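Putative phage endolysin (Salmonella enterica subsp. enterica serovar Typhimurium, PDB 4EVX) probably hydrolyses the beta-1,4 bonds between N-acetylmuramic acid and N-acetylglucosamine in bacterial peptidoglycan, as a lysozyme of glycosyl hydrolase family 24. Local coordinates at residues I35-E45 with T48-L59. Residues are numbered along the deposited sequence; the frame is centred on the assembly and turned at random. Where two conformers were deposited one is given.
Sequences IGYGHMLTPDE and TFITPDQAEAFL
The His39 imidazole lies flat on one face of the Phe58 phenyl ring in an offset stack, the planes 9° apart and the centroids separated by 3.9 Å. His39 CD2 sits over the centre of the phenyl ring, while Phe58 CD1 lies nearer the rim of the imidazole, 3.4 Å from His39 NE2. Phe58 CB also rests over the imidazole face, adding a CH-pi contact. With CG anti to the backbone nitrogen (chi1 -180°), the His39 ring reaches Phe58 in the second turn of helix 52-73; Asp62, one turn further along, hydrogen-bonds ND1 through OD2 and helps fix the ring's rotation. Beyond the stack, Glu45 OE2 approaches Phe58 CZ at 4.0 Å, the carboxylate and ring planes nearly perpendicular. The other oxygen, OE1, accepts from both N and OG1 of Thr42, bracing the type I turn 42-45, whose own backbone bond, Glu45 N to Thr42 O, is weak.

Ile35 and Ile50 meet tip to tip, CD1 of the former 3.7 Å from CG1 of the latter. Between this pair and Tyr37, Gly36 brings its backbone onto the helix, its CA 3.9 Å from Ala55 CB. The Tyr37 ring directs its edge at Ala55 O, and its CE2 packs 4.0 Å from Ala55 CB. No direct hydrogen bond joins the segments; two waters do so instead. One links Tyr37 N to Ala55 O, and the other accepts from Tyr37 OH while donating to Pro52 O and Glu56 OE1. Thr51 and Gln54 form a capping box at the helix start. A two-stranded antiparallel hairpin, 34-35 with 39-40, thus packs through its strand ends and its turn against the first two turns of helix 52-73 and the loop before it, consistent with the small beta region of a phage-type lysozyme fold meeting its helical part.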
# COMPACT_ATOMS: atom_id res chain seq x y z
N ILE A 35 20.43 7.47 12.20
CA ILE A 35 20.44 7.41 13.66
C ILE A 35 19.02 7.32 14.21
O ILE A 35 18.06 7.61 13.49
CB ILE A 35 21.16 8.68 14.19
CG1 ILE A 35 21.74 8.43 15.63
CG2 ILE A 35 20.22 9.86 14.13
CD1 ILE A 35 22.68 9.51 16.15
N GLY A 36 18.90 6.95 15.47
CA GLY A 36 17.61 6.89 16.13
C GLY A 36 16.74 5.78 15.59
O GLY A 36 17.18 4.62 15.47
N TYR A 37 15.49 6.12 15.27
CA TYR A 37 14.57 5.16 14.69
C TYR A 37 14.61 5.31 13.17
O TYR A 37 13.62 5.69 12.56
CB TYR A 37 13.12 5.36 15.23
CG TYR A 37 12.98 5.17 16.73
CD1 TYR A 37 12.84 3.91 17.28
CD2 TYR A 37 12.97 6.26 17.59
CE1 TYR A 37 12.68 3.73 18.65
CE2 TYR A 37 12.80 6.10 18.96
CZ TYR A 37 12.65 4.83 19.49
OH TYR A 37 12.58 4.63 20.85
N GLY A 38 15.76 5.03 12.59
CA GLY A 38 15.89 5.09 11.15
C GLY A 38 15.86 6.49 10.59
O GLY A 38 15.47 6.69 9.45
N HIS A 39 16.21 7.48 11.40
CA HIS A 39 16.26 8.87 10.92
C HIS A 39 17.48 9.18 10.03
O HIS A 39 18.62 9.02 10.49
CB HIS A 39 16.29 9.86 12.08
CG HIS A 39 16.34 11.31 11.64
ND1 HIS A 39 15.22 11.94 11.02
CD2 HIS A 39 17.36 12.19 11.69
CE1 HIS A 39 15.62 13.18 10.77
NE2 HIS A 39 16.88 13.39 11.15
N MSE A 40 17.26 9.62 8.79
CA MSE A 40 18.41 9.96 7.96
C MSE A 40 18.91 11.38 8.32
O MSE A 40 18.18 12.34 8.24
CB MSE A 40 18.10 9.84 6.48
CG MSE A 40 19.37 9.70 5.67
SE MSE A 40 19.03 9.96 3.85
CE MSE A 40 18.00 8.47 3.53
N LEU A 41 20.18 11.49 8.69
CA LEU A 41 20.78 12.75 9.08
C LEU A 41 20.99 13.63 7.82
O LEU A 41 21.16 13.10 6.75
CB LEU A 41 22.10 12.50 9.82
CG LEU A 41 21.94 11.91 11.22
CD1 LEU A 41 23.32 11.39 11.74
CD2 LEU A 41 21.37 12.94 12.19
N THR A 42 20.95 14.95 7.96
CA THR A 42 21.18 15.85 6.80
C THR A 42 22.67 15.83 6.47
O THR A 42 23.46 15.41 7.31
CB THR A 42 20.67 17.26 7.11
OG1 THR A 42 21.39 17.74 8.23
CG2 THR A 42 19.18 17.29 7.37
N PRO A 43 23.09 16.31 5.28
CA PRO A 43 24.52 16.25 4.91
C PRO A 43 25.53 16.87 5.89
O PRO A 43 26.60 16.28 6.11
CB PRO A 43 24.56 17.02 3.59
CG PRO A 43 23.22 16.84 3.00
CD PRO A 43 22.28 16.86 4.17
N ASP A 44 25.23 18.03 6.45
CA ASP A 44 26.18 18.75 7.32
C ASP A 44 26.12 18.36 8.79
O ASP A 44 26.94 18.88 9.57
CB ASP A 44 25.92 20.27 7.22
CG ASP A 44 26.06 20.86 5.82
OD1 ASP A 44 26.83 20.30 5.00
OD2 ASP A 44 25.44 21.93 5.56
N GLU A 45 25.17 17.52 9.21
CA GLU A 45 25.04 17.24 10.64
C GLU A 45 26.28 16.62 11.25
O GLU A 45 26.84 15.65 10.74
CB GLU A 45 23.80 16.41 10.97
CG GLU A 45 22.69 17.36 11.34
CD GLU A 45 21.33 16.73 11.53
OE1 GLU A 45 20.82 16.08 10.58
OE2 GLU A 45 20.76 16.92 12.63
N THR A 48 27.14 12.52 16.43
CA THR A 48 27.46 11.10 16.34
C THR A 48 26.51 10.32 17.24
O THR A 48 26.17 9.19 16.92
CB THR A 48 28.92 10.86 16.68
OG1 THR A 48 29.69 11.62 15.76
CG2 THR A 48 29.30 9.39 16.61
N PHE A 49 26.22 10.86 18.42
CA PHE A 49 25.34 10.23 19.39
C PHE A 49 24.14 11.13 19.69
O PHE A 49 24.27 12.36 19.69
CB PHE A 49 26.09 9.91 20.71
CG PHE A 49 27.28 8.98 20.56
CD1 PHE A 49 27.13 7.61 20.71
CD2 PHE A 49 28.55 9.49 20.36
CE1 PHE A 49 28.23 6.76 20.57
CE2 PHE A 49 29.66 8.64 20.23
CZ PHE A 49 29.48 7.28 20.31
N ILE A 50 23.03 10.51 20.05
CA ILE A 50 21.84 11.19 20.54
C ILE A 50 21.27 10.46 21.71
O ILE A 50 21.64 9.30 21.96
CB ILE A 50 20.74 11.39 19.46
CG1 ILE A 50 20.20 10.03 18.90
CG2 ILE A 50 21.20 12.36 18.39
CD1 ILE A 50 19.11 10.12 17.94
N THR A 51 20.37 11.12 22.41
CA THR A 51 19.61 10.57 23.53
C THR A 51 18.32 9.93 23.05
O THR A 51 17.81 10.26 21.95
CB THR A 51 19.27 11.64 24.54
OG1 THR A 51 18.27 12.49 23.97
CG2 THR A 51 20.48 12.43 24.99
N PRO A 52 17.68 9.07 23.87
CA PRO A 52 16.39 8.49 23.46
C PRO A 52 15.33 9.58 23.15
O PRO A 52 14.61 9.41 22.17
CB PRO A 52 15.99 7.64 24.67
CG PRO A 52 17.27 7.29 25.31
CD PRO A 52 18.12 8.52 25.16
N ASP A 53 15.26 10.69 23.95
CA ASP A 53 14.30 11.79 23.68
C ASP A 53 14.63 12.44 22.38
O ASP A 53 13.72 12.77 21.68
CB ASP A 53 14.30 12.88 24.79
CG ASP A 53 13.25 12.66 25.88
OD1 ASP A 53 12.76 11.50 26.03
OD2 ASP A 53 12.89 13.64 26.56
N GLN A 54 15.94 12.63 22.03
CA GLN A 54 16.26 13.20 20.71
C GLN A 54 15.82 12.25 19.62
O GLN A 54 15.29 12.69 18.61
CB GLN A 54 17.77 13.48 20.61
CG GLN A 54 18.11 14.67 21.51
CD GLN A 54 19.56 14.74 21.87
OE1 GLN A 54 20.35 13.87 21.54
NE2 GLN A 54 19.95 15.79 22.56
N ALA A 55 15.97 10.92 19.82
CA ALA A 55 15.52 9.97 18.81
C ALA A 55 13.99 10.02 18.64
O ALA A 55 13.48 9.93 17.54
CB ALA A 55 15.92 8.58 19.19
N GLU A 56 13.28 10.17 19.75
CA GLU A 56 11.81 10.25 19.68
C GLU A 56 11.40 11.47 18.89
O GLU A 56 10.53 11.39 18.04
CB GLU A 56 11.19 10.35 21.07
CG GLU A 56 9.69 10.18 21.13
CD GLU A 56 9.24 8.74 20.96
OE1 GLU A 56 10.08 7.82 21.12
OE2 GLU A 56 8.03 8.52 20.73
N ALA A 57 12.03 12.63 19.12
CA ALA A 57 11.70 13.84 18.38
C ALA A 57 11.97 13.68 16.89
O ALA A 57 11.18 14.11 16.06
CB ALA A 57 12.51 15.01 18.89
N PHE A 58 13.07 13.04 16.52
CA PHE A 58 13.31 12.79 15.09
C PHE A 58 12.27 11.87 14.47
O PHE A 58 11.89 12.08 13.30
CB PHE A 58 14.70 12.17 14.86
CG PHE A 58 15.88 13.10 14.92
CD1 PHE A 58 15.85 14.32 14.26
CD2 PHE A 58 17.08 12.66 15.43
CE1 PHE A 58 16.99 15.14 14.23
CE2 PHE A 58 18.23 13.43 15.33
CZ PHE A 58 18.16 14.69 14.76
N LEU A 59 11.77 10.88 15.22
CA LEU A 59 10.73 9.99 14.71
C LEU A 59 9.45 10.80 14.46
O LEU A 59 8.90 10.74 13.38
CB LEU A 59 10.44 8.86 15.66
CG LEU A 59 9.27 7.95 15.24
CD1 LEU A 59 9.53 7.27 13.93
CD2 LEU A 59 9.05 6.88 16.25
O HOH W 1 14.56 8.77 15.13
O HOH W 2 12.91 7.05 22.43